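Local coordinates for penicillin binding protein transpeptidase domain protein (PDB 4BJQ) that is a short fragment of a bacterial penicillin-binding protein, folded as a small alpha-beta unit that pairs with a second copy of itself, at residues A[17-22]-A[68-73]; A[22-27]-A[32-37]; A[28-33]-A[62-67]. All blocks are in the same frame, centred on the assembly; numbering follows the deposited sequence.

All three contacts share helix 19-30, met in order along its length: interaction 1 uses its first turn, interaction 2 its middle and interaction 3 its last turn. The partners are the turn leading into strand 72-76, helix 34-42 and helix 58-66. The centres of interactions 2 and 3 are about 8 Å apart, those of 1 and 3 about 10 Å, and those of 1 and 2 about 11 Å. Interaction 1 joins the most distant parts of the chain, and both others fall within the span it closes. Helix 19-30 thus joins the helix after it to the helix and strand late in the chain, and strand 72-76 extends the sheet into the second subunit.

Interaction 1 of 3, residues A[17-22]-A[68-73]; sequences ISVGDR and KLPGIH. With SO4 (sulfate ion), chain I.
Leu69 sets both of its methyl groups against the first turn of helix 19-30, from the start of a type II beta turn, Leu69 to Ile72, that leads into strand 72-76. The apolar contact is small. Leu69 CD2 reaches Val19 CG2 and Arg22 CB, each at 3.7 Å, so that one methyl touches two side chains a helical turn apart. Val19 CG2, the branch that lies anti to its own backbone N, also meets Pro70 CD at 3.9 Å. No hydrogen bond crosses between 17-22 and 68-73; the turn is closed within itself by Ile72 N to Leu69 O, 3.1 Å. Beyond the contact, Trp23 packs against Leu69, Pro70 and Ile72, while Val19 meets Val19 of the second subunit and the strand continues into an antiparallel sheet with that chain.

The polar side of the helix start holds a sulfate ion, probably from the crystallisation liquor. Ser18 grips it twice, through its backbone N to O2 (3.1 Å, 152° at the hydrogen) and through OG to O3 (2.9 Å). Arg22 first lays its CB on Leu69, then bends at chi3 (-133°) and presents the edge of its guanidinium, with the sulfur in the plane of the group. Its NH2 gives a nearly straight bond to O2, 3.1 Å long.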
loop_
_atom_site.group_PDB
_atom_site.type_symbol
_atom_site.label_atom_id
_atom_site.label_comp_id
_atom_site.label_asym_id
_atom_site.label_seq_id
_atom_site.Cartn_x
_atom_site.Cartn_y
_atom_site.Cartn_z
ATOM N N ILE A 17 6.025 2.572 1.513
ATOM C CA ILE A 17 5.971 1.627 2.633
ATOM C C ILE A 17 5.054 2.131 3.771
ATOM O O ILE A 17 4.446 1.332 4.498
ATOM C CB ILE A 17 7.420 1.247 3.141
ATOM C CG1 ILE A 17 7.348 0.149 4.211
ATOM C CG2 ILE A 17 8.180 2.479 3.656
ATOM C CD1 ILE A 17 8.659 -0.575 4.463
ATOM N N SER A 18 4.946 3.455 3.897
ATOM C CA SER A 18 4.107 4.070 4.939
ATOM C C SER A 18 2.731 4.549 4.450
ATOM O O SER A 18 2.061 5.340 5.133
ATOM C CB SER A 18 4.859 5.227 5.614
ATOM O OG SER A 18 6.084 4.764 6.129
ATOM N N VAL A 19 2.310 4.068 3.283
ATOM C CA VAL A 19 1.024 4.465 2.679
ATOM C C VAL A 19 -0.168 4.306 3.639
ATOM O O VAL A 19 -1.168 5.017 3.515
ATOM C CB VAL A 19 0.771 3.710 1.344
ATOM C CG1 VAL A 19 0.397 2.249 1.584
ATOM C CG2 VAL A 19 -0.279 4.419 0.503
ATOM N N GLY A 20 -0.054 3.376 4.590
ATOM C CA GLY A 20 -1.048 3.223 5.665
ATOM C C GLY A 20 -1.371 4.495 6.442
ATOM O O GLY A 20 -2.535 4.750 6.743
ATOM N N ASP A 21 -0.352 5.304 6.745
ATOM C CA ASP A 21 -0.546 6.617 7.400
ATOM C C ASP A 21 -1.464 7.512 6.566
ATOM O O ASP A 21 -2.276 8.293 7.103
ATOM C CB ASP A 21 0.785 7.369 7.559
ATOM C CG ASP A 21 1.754 6.683 8.511
ATOM O OD1 ASP A 21 1.311 5.920 9.393
ATOM O OD2 ASP A 21 2.972 6.936 8.366
ATOM N N ARG A 22 -1.310 7.407 5.251
ATOM C CA ARG A 22 -2.058 8.244 4.330
ATOM C C ARG A 22 -3.491 7.771 4.130
ATOM O O ARG A 22 -4.376 8.590 3.919
ATOM C CB ARG A 22 -1.317 8.362 3.003
ATOM C CG ARG A 22 -0.193 9.351 3.112
ATOM C CD ARG A 22 0.692 9.379 1.909
ATOM N NE ARG A 22 2.033 9.336 2.443
ATOM C CZ ARG A 22 2.874 8.318 2.306
ATOM N NH1 ARG A 22 2.551 7.265 1.561
ATOM N NH2 ARG A 22 4.058 8.391 2.887
ATOM N N LYS A 68 -1.575 11.089 -2.698
ATOM C CA LYS A 68 -1.060 10.209 -3.764
ATOM C C LYS A 68 -1.362 8.747 -3.457
ATOM O O LYS A 68 -0.472 7.896 -3.470
ATOM C CB LYS A 68 0.450 10.431 -3.991
ATOM C CG LYS A 68 0.831 11.861 -4.402
ATOM C CD LYS A 68 2.151 11.914 -5.197
ATOM C CE LYS A 68 3.358 11.563 -4.331
ATOM N NZ LYS A 68 4.582 11.176 -5.136
ATOM N N LEU A 69 -2.629 8.470 -3.148
ATOM C CA LEU A 69 -3.037 7.142 -2.729
ATOM C C LEU A 69 -3.395 6.287 -3.952
ATOM O O LEU A 69 -4.124 6.736 -4.848
ATOM C CB LEU A 69 -4.220 7.235 -1.745
ATOM C CG LEU A 69 -3.963 7.629 -0.270
ATOM C CD1 LEU A 69 -5.235 8.067 0.406
ATOM C CD2 LEU A 69 -3.323 6.502 0.559
ATOM N N PRO A 70 -2.902 5.043 -3.983
ATOM C CA PRO A 70 -3.179 4.152 -5.120
ATOM C C PRO A 70 -4.682 3.891 -5.245
ATOM O O PRO A 70 -5.362 3.604 -4.238
ATOM C CB PRO A 70 -2.429 2.859 -4.747
ATOM C CG PRO A 70 -2.393 2.885 -3.239
ATOM C CD PRO A 70 -2.232 4.336 -2.868
ATOM N N GLY A 71 -5.192 4.034 -6.465
ATOM C CA GLY A 71 -6.604 3.813 -6.763
ATOM C C GLY A 71 -7.535 4.951 -6.413
ATOM O O GLY A 71 -8.747 4.841 -6.601
ATOM N N ILE A 72 -6.994 6.047 -5.897
ATOM C CA ILE A 72 -7.834 7.186 -5.533
ATOM C C ILE A 72 -7.791 8.213 -6.645
ATOM O O ILE A 72 -6.728 8.567 -7.116
ATOM C CB ILE A 72 -7.442 7.803 -4.160
ATOM C CG1 ILE A 72 -7.652 6.780 -3.041
ATOM C CG2 ILE A 72 -8.248 9.095 -3.871
ATOM C CD1 ILE A 72 -9.076 6.235 -2.951
ATOM N N HIS A 73 -8.959 8.666 -7.078
ATOM C CA HIS A 73 -9.046 9.601 -8.189
ATOM C C HIS A 73 -10.083 10.680 -7.927
ATOM O O HIS A 73 -11.013 10.502 -7.121
ATOM C CB HIS A 73 -9.426 8.868 -9.480
ATOM C CG HIS A 73 -8.494 7.757 -9.845
ATOM N ND1 HIS A 73 -7.416 7.937 -10.684
ATOM C CD2 HIS A 73 -8.482 6.448 -9.491
ATOM C CE1 HIS A 73 -6.772 6.792 -10.825
ATOM N NE2 HIS A 73 -7.399 5.875 -10.113
HETATM S S SO4 I . 6.860 6.567 2.769
HETATM O O1 SO4 I . 7.859 6.834 1.730
HETATM O O2 SO4 I . 5.709 5.872 2.190
HETATM O O3 SO4 I . 7.473 5.764 3.842
HETATM O O4 SO4 I . 6.465 7.850 3.357
#

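Interaction 2 of 3, residues A[22-27]-A[32-37]; sequences RWKALA and IPLDQL. With SO4 (sulfate ion), chain I.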
loop_
_atom_site.group_PDB
_atom_site.type_symbol
_atom_site.label_atom_id
_atom_site.label_comp_id
_atom_site.label_asym_id
_atom_site.label_seq_id
_atom_site.Cartn_x
_atom_site.Cartn_y
_atom_site.Cartn_z
ATOM N N ARG A 22 -1.310 7.407 5.251
ATOM C CA ARG A 22 -2.058 8.244 4.330
ATOM C C ARG A 22 -3.491 7.771 4.130
ATOM O O ARG A 22 -4.376 8.590 3.919
ATOM C CB ARG A 22 -1.317 8.362 3.003
ATOM C CG ARG A 22 -0.193 9.351 3.112
ATOM C CD ARG A 22 0.692 9.379 1.909
ATOM N NE ARG A 22 2.033 9.336 2.443
ATOM C CZ ARG A 22 2.874 8.318 2.306
ATOM N NH1 ARG A 22 2.551 7.265 1.561
ATOM N NH2 ARG A 22 4.058 8.391 2.887
ATOM N N TRP A 23 -3.712 6.461 4.185
ATOM C CA TRP A 23 -5.082 5.924 4.204
ATOM C C TRP A 23 -5.859 6.450 5.405
ATOM O O TRP A 23 -6.997 6.898 5.257
ATOM C CB TRP A 23 -5.106 4.391 4.183
ATOM C CG TRP A 23 -4.808 3.808 2.815
ATOM C CD1 TRP A 23 -3.726 3.045 2.471
ATOM C CD2 TRP A 23 -5.589 3.961 1.610
ATOM N NE1 TRP A 23 -3.790 2.701 1.145
ATOM C CE2 TRP A 23 -4.914 3.256 0.585
ATOM C CE3 TRP A 23 -6.790 4.625 1.299
ATOM C CZ2 TRP A 23 -5.405 3.180 -0.734
ATOM C CZ3 TRP A 23 -7.280 4.551 -0.002
ATOM C CH2 TRP A 23 -6.578 3.836 -1.012
ATOM N N LYS A 24 -5.245 6.385 6.586
ATOM C CA LYS A 24 -5.800 6.998 7.801
ATOM C C LYS A 24 -6.090 8.479 7.595
ATOM O O LYS A 24 -7.136 8.962 7.995
ATOM C CB LYS A 24 -4.831 6.866 8.972
ATOM C CG LYS A 24 -4.852 5.528 9.659
ATOM C CD LYS A 24 -3.692 5.429 10.660
ATOM C CE LYS A 24 -3.246 3.975 10.822
ATOM N NZ LYS A 24 -4.411 3.068 11.138
ATOM N N ALA A 25 -5.158 9.194 6.976
ATOM C CA ALA A 25 -5.368 10.610 6.704
ATOM C C ALA A 25 -6.588 10.872 5.797
ATOM O O ALA A 25 -7.298 11.855 6.009
ATOM C CB ALA A 25 -4.101 11.253 6.143
ATOM N N LEU A 26 -6.824 10.001 4.800
ATOM C CA LEU A 26 -8.004 10.125 3.940
ATOM C C LEU A 26 -9.270 9.939 4.784
ATOM O O LEU A 26 -10.192 10.752 4.715
ATOM C CB LEU A 26 -7.978 9.122 2.761
ATOM C CG LEU A 26 -9.202 9.026 1.816
ATOM C CD1 LEU A 26 -9.502 10.344 1.137
ATOM C CD2 LEU A 26 -9.053 7.927 0.746
ATOM N N ALA A 27 -9.298 8.869 5.572
ATOM C CA ALA A 27 -10.451 8.549 6.403
ATOM C C ALA A 27 -10.810 9.690 7.366
ATOM O O ALA A 27 -11.974 10.089 7.421
ATOM C CB ALA A 27 -10.219 7.243 7.151
ATOM N N ILE A 32 -14.993 9.467 7.720
ATOM C CA ILE A 32 -15.520 8.133 7.527
ATOM C C ILE A 32 -14.553 7.196 8.251
ATOM O O ILE A 32 -13.361 7.139 7.886
ATOM C CB ILE A 32 -15.578 7.740 6.022
ATOM C CG1 ILE A 32 -16.407 8.750 5.212
ATOM C CG2 ILE A 32 -16.176 6.337 5.858
ATOM C CD1 ILE A 32 -16.231 8.625 3.673
ATOM N N PRO A 33 -15.047 6.474 9.282
ATOM C CA PRO A 33 -14.240 5.446 9.948
ATOM C C PRO A 33 -13.490 4.588 8.911
ATOM O O PRO A 33 -14.050 4.265 7.862
ATOM C CB PRO A 33 -15.285 4.609 10.688
ATOM C CG PRO A 33 -16.369 5.608 11.040
ATOM C CD PRO A 33 -16.385 6.618 9.897
ATOM N N LEU A 34 -12.237 4.251 9.188
ATOM C CA LEU A 34 -11.424 3.506 8.221
ATOM C C LEU A 34 -12.097 2.194 7.834
ATOM O O LEU A 34 -12.104 1.818 6.664
ATOM C CB LEU A 34 -10.021 3.246 8.772
ATOM C CG LEU A 34 -8.918 2.858 7.767
ATOM C CD1 LEU A 34 -8.687 3.915 6.720
ATOM C CD2 LEU A 34 -7.631 2.586 8.511
ATOM N N ASP A 35 -12.683 1.527 8.828
ATOM C CA ASP A 35 -13.386 0.265 8.628
ATOM C C ASP A 35 -14.553 0.394 7.657
ATOM O O ASP A 35 -14.806 -0.520 6.869
ATOM C CB ASP A 35 -13.887 -0.284 9.967
ATOM C CG ASP A 35 -12.762 -0.728 10.867
ATOM O OD1 ASP A 35 -11.635 -0.933 10.365
ATOM O OD2 ASP A 35 -13.010 -0.874 12.081
ATOM N N GLN A 36 -15.264 1.519 7.720
ATOM C CA GLN A 36 -16.357 1.778 6.778
ATOM C C GLN A 36 -15.804 2.017 5.383
ATOM O O GLN A 36 -16.331 1.501 4.395
ATOM C CB GLN A 36 -17.172 3.006 7.197
ATOM C CG GLN A 36 -18.396 2.715 8.040
ATOM C CD GLN A 36 -19.137 3.985 8.458
ATOM O OE1 GLN A 36 -19.303 4.923 7.665
ATOM N NE2 GLN A 36 -19.588 4.016 9.712
ATOM N N LEU A 37 -14.749 2.822 5.322
ATOM C CA LEU A 37 -14.106 3.190 4.057
ATOM C C LEU A 37 -13.590 1.945 3.344
ATOM O O LEU A 37 -13.847 1.758 2.155
ATOM C CB LEU A 37 -12.975 4.172 4.325
ATOM C CG LEU A 37 -12.199 4.821 3.175
ATOM C CD1 LEU A 37 -13.138 5.601 2.270
ATOM C CD2 LEU A 37 -11.111 5.738 3.754
HETATM S S SO4 I . 6.860 6.567 2.769
HETATM O O1 SO4 I . 7.859 6.834 1.730
HETATM O O2 SO4 I . 5.709 5.872 2.190
HETATM O O3 SO4 I . 7.473 5.764 3.842
HETATM O O4 SO4 I . 6.465 7.850 3.357
#
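Ala27 CB sits between two leucines of helix 34-42, with Leu34 CD1 at 3.7 Å and Leu37 CD2 at 3.8 Å. The methyl fits between them at the corner where the chain turns back from 19-30 into 34-42. Leu34 and Leu37 both carry CG anti to the backbone N (chi1 -162° and -175°), which extends their branches across to the first helix. From this centre Leu37 CD2 also meets Leu26 CD2, more loosely at 4.3 Å, and Leu34 CD1 lies over the backbone of Trp23, 3.7 Å from its O.

Further out, the other branch of Leu34 crosses the end of Lys24 obliquely: CD2 lies 4.2 Å from NZ, at the exposed margin of the contact. The polar link is made by backbone. Ile32 N donates to Ala27 O, 3.1 Å long and 153° at the hydrogen. This is the long bond of the Schellman motif that ends helix 19-30, and it fixes the direction in which the chain leaves. Pro33 follows at once as the N-cap residue of the next helix, so a very short connection makes the whole corner.

Residues of this same contact also face the rest of the fold: Leu26 reaches Ile64 of helix 58-66 and Ile72 of strand 72-76, and Trp23 also packs on Ile17 of the second subunit.

Interaction 3 of 3, residues A[28-33]-A[62-67]; sequences NALNIP and DYIKKL
Ala29 and Leu30, in the last turn of helix 19-30, pack against Tyr63 and Ile64 of helix 58-66, a helix-to-helix contact that rests on just two pairs of side chains.

No hydrogen bond crosses between 28-33 and 62-67. Helix 19-30 closes with a Schellman motif: Asn31, at positive phi, gives its N to Asn28 O at 3.1 Å. On the other side, Lys66 N bonds to Asp62 O at 3.0 Å, and Leu67 N reaches Ile64 O at 3.2 Å.

The contact itself is apolar. In the more exposed pair, Ala29 CB approaches the Tyr63 ring obliquely, 3.9 Å from CE2. The ring reaches it because Tyr63 holds CG anti to its backbone N (chi1 174°), which swings the aromatic group across to the other helix, where it also touches Ala25. The inner pair lies nearer the core. Ile64 is buried, packing also on Ile72 of the following strand and on Ile4 of the second subunit. Toward Leu30 it offers the end of its longer branch, and the two side chains cross at about a right angle, with Ile64 CD1 4.0 Å from Leu30 CD2.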
loop_
_atom_site.group_PDB
_atom_site.type_symbol
_atom_site.label_atom_id
_atom_site.label_comp_id
_atom_site.label_asym_id
_atom_site.label_seq_id
_atom_site.Cartn_x
_atom_site.Cartn_y
_atom_site.Cartn_z
ATOM N N ASN A 28 -9.815 10.197 8.107
ATOM C CA ASN A 28 -9.975 11.335 9.015
ATOM C C ASN A 28 -10.515 12.585 8.312
ATOM O O ASN A 28 -11.457 13.215 8.791
ATOM C CB ASN A 28 -8.638 11.709 9.679
ATOM C CG ASN A 28 -8.052 10.600 10.538
ATOM O OD1 ASN A 28 -8.736 9.641 10.924
ATOM N ND2 ASN A 28 -6.769 10.741 10.865
ATOM N N ALA A 29 -9.911 12.940 7.179
ATOM C CA ALA A 29 -10.343 14.095 6.391
ATOM C C ALA A 29 -11.799 13.991 5.936
ATOM O O ALA A 29 -12.523 14.989 5.905
ATOM C CB ALA A 29 -9.430 14.302 5.201
ATOM N N LEU A 30 -12.233 12.789 5.585
ATOM C CA LEU A 30 -13.608 12.596 5.124
ATOM C C LEU A 30 -14.585 12.310 6.284
ATOM O O LEU A 30 -15.809 12.304 6.093
ATOM C CB LEU A 30 -13.662 11.498 4.059
ATOM C CG LEU A 30 -13.051 11.813 2.688
ATOM C CD1 LEU A 30 -13.032 10.570 1.778
ATOM C CD2 LEU A 30 -13.795 12.978 1.996
ATOM N N ASN A 31 -14.031 12.096 7.482
ATOM C CA ASN A 31 -14.796 11.668 8.680
ATOM C C ASN A 31 -15.627 10.406 8.406
ATOM O O ASN A 31 -16.807 10.305 8.767
ATOM C CB ASN A 31 -15.643 12.818 9.268
ATOM C CG ASN A 31 -16.055 12.583 10.740
ATOM O OD1 ASN A 31 -15.223 12.363 11.617
ATOM N ND2 ASN A 31 -17.341 12.673 11.003
ATOM N N ILE A 32 -14.993 9.467 7.720
ATOM C CA ILE A 32 -15.520 8.133 7.527
ATOM C C ILE A 32 -14.553 7.196 8.251
ATOM O O ILE A 32 -13.361 7.139 7.886
ATOM C CB ILE A 32 -15.578 7.740 6.022
ATOM C CG1 ILE A 32 -16.407 8.750 5.212
ATOM C CG2 ILE A 32 -16.176 6.337 5.858
ATOM C CD1 ILE A 32 -16.231 8.625 3.673
ATOM N N PRO A 33 -15.047 6.474 9.282
ATOM C CA PRO A 33 -14.240 5.446 9.948
ATOM C C PRO A 33 -13.490 4.588 8.911
ATOM O O PRO A 33 -14.050 4.265 7.862
ATOM C CB PRO A 33 -15.285 4.609 10.688
ATOM C CG PRO A 33 -16.369 5.608 11.040
ATOM C CD PRO A 33 -16.385 6.618 9.897
ATOM N N ASP A 62 -7.776 18.942 -3.011
ATOM C CA ASP A 62 -6.335 19.068 -3.221
ATOM C C ASP A 62 -5.562 18.295 -2.154
ATOM O O ASP A 62 -4.637 17.572 -2.474
ATOM C CB ASP A 62 -5.889 20.534 -3.185
ATOM C CG ASP A 62 -6.469 21.366 -4.313
ATOM O OD1 ASP A 62 -7.345 20.880 -5.055
ATOM O OD2 ASP A 62 -6.051 22.539 -4.452
ATOM N N TYR A 63 -5.952 18.457 -0.887
ATOM C CA TYR A 63 -5.333 17.715 0.226
ATOM C C TYR A 63 -5.346 16.202 -0.053
ATOM O O TYR A 63 -4.324 15.527 0.105
ATOM C CB TYR A 63 -6.040 18.026 1.559
ATOM C CG TYR A 63 -5.553 17.196 2.735
ATOM C CD1 TYR A 63 -4.431 17.583 3.467
ATOM C CD2 TYR A 63 -6.212 16.019 3.113
ATOM C CE1 TYR A 63 -3.976 16.832 4.547
ATOM C CE2 TYR A 63 -5.761 15.257 4.192
ATOM C CZ TYR A 63 -4.641 15.672 4.902
ATOM O OH TYR A 63 -4.177 14.934 5.969
ATOM N N ILE A 64 -6.498 15.694 -0.480
ATOM C CA ILE A 64 -6.659 14.270 -0.790
ATOM C C ILE A 64 -5.814 13.851 -1.991
ATOM O O ILE A 64 -5.172 12.809 -1.956
ATOM C CB ILE A 64 -8.147 13.898 -0.961
ATOM C CG1 ILE A 64 -8.812 13.865 0.419
ATOM C CG2 ILE A 64 -8.318 12.534 -1.671
ATOM C CD1 ILE A 64 -10.276 14.106 0.395
ATOM N N LYS A 65 -5.781 14.680 -3.031
ATOM C CA LYS A 65 -4.924 14.415 -4.183
ATOM C C LYS A 65 -3.455 14.251 -3.789
ATOM O O LYS A 65 -2.792 13.318 -4.239
ATOM C CB LYS A 65 -5.053 15.519 -5.229
ATOM C CG LYS A 65 -4.617 15.072 -6.646
ATOM C CD LYS A 65 -3.783 16.169 -7.318
ATOM C CE LYS A 65 -4.237 16.451 -8.758
ATOM N NZ LYS A 65 -4.099 15.287 -9.691
ATOM N N LYS A 66 -2.972 15.135 -2.919
ATOM C CA LYS A 66 -1.553 15.168 -2.532
ATOM C C LYS A 66 -1.122 13.984 -1.655
ATOM O O LYS A 66 0.077 13.729 -1.493
ATOM C CB LYS A 66 -1.202 16.499 -1.866
ATOM C CG LYS A 66 -1.259 17.693 -2.801
ATOM C CD LYS A 66 -0.717 18.944 -2.114
ATOM C CE LYS A 66 -1.220 20.227 -2.772
ATOM N NZ LYS A 66 -0.717 20.425 -4.158
ATOM N N LEU A 67 -2.098 13.261 -1.102
ATOM C CA LEU A 67 -1.837 11.982 -0.424
ATOM C C LEU A 67 -1.316 10.899 -1.399
ATOM O O LEU A 67 -0.699 9.910 -0.967
ATOM C CB LEU A 67 -3.098 11.469 0.301
ATOM C CG LEU A 67 -3.669 12.271 1.485
ATOM C CD1 LEU A 67 -5.015 11.717 1.912
ATOM C CD2 LEU A 67 -2.711 12.324 2.682
#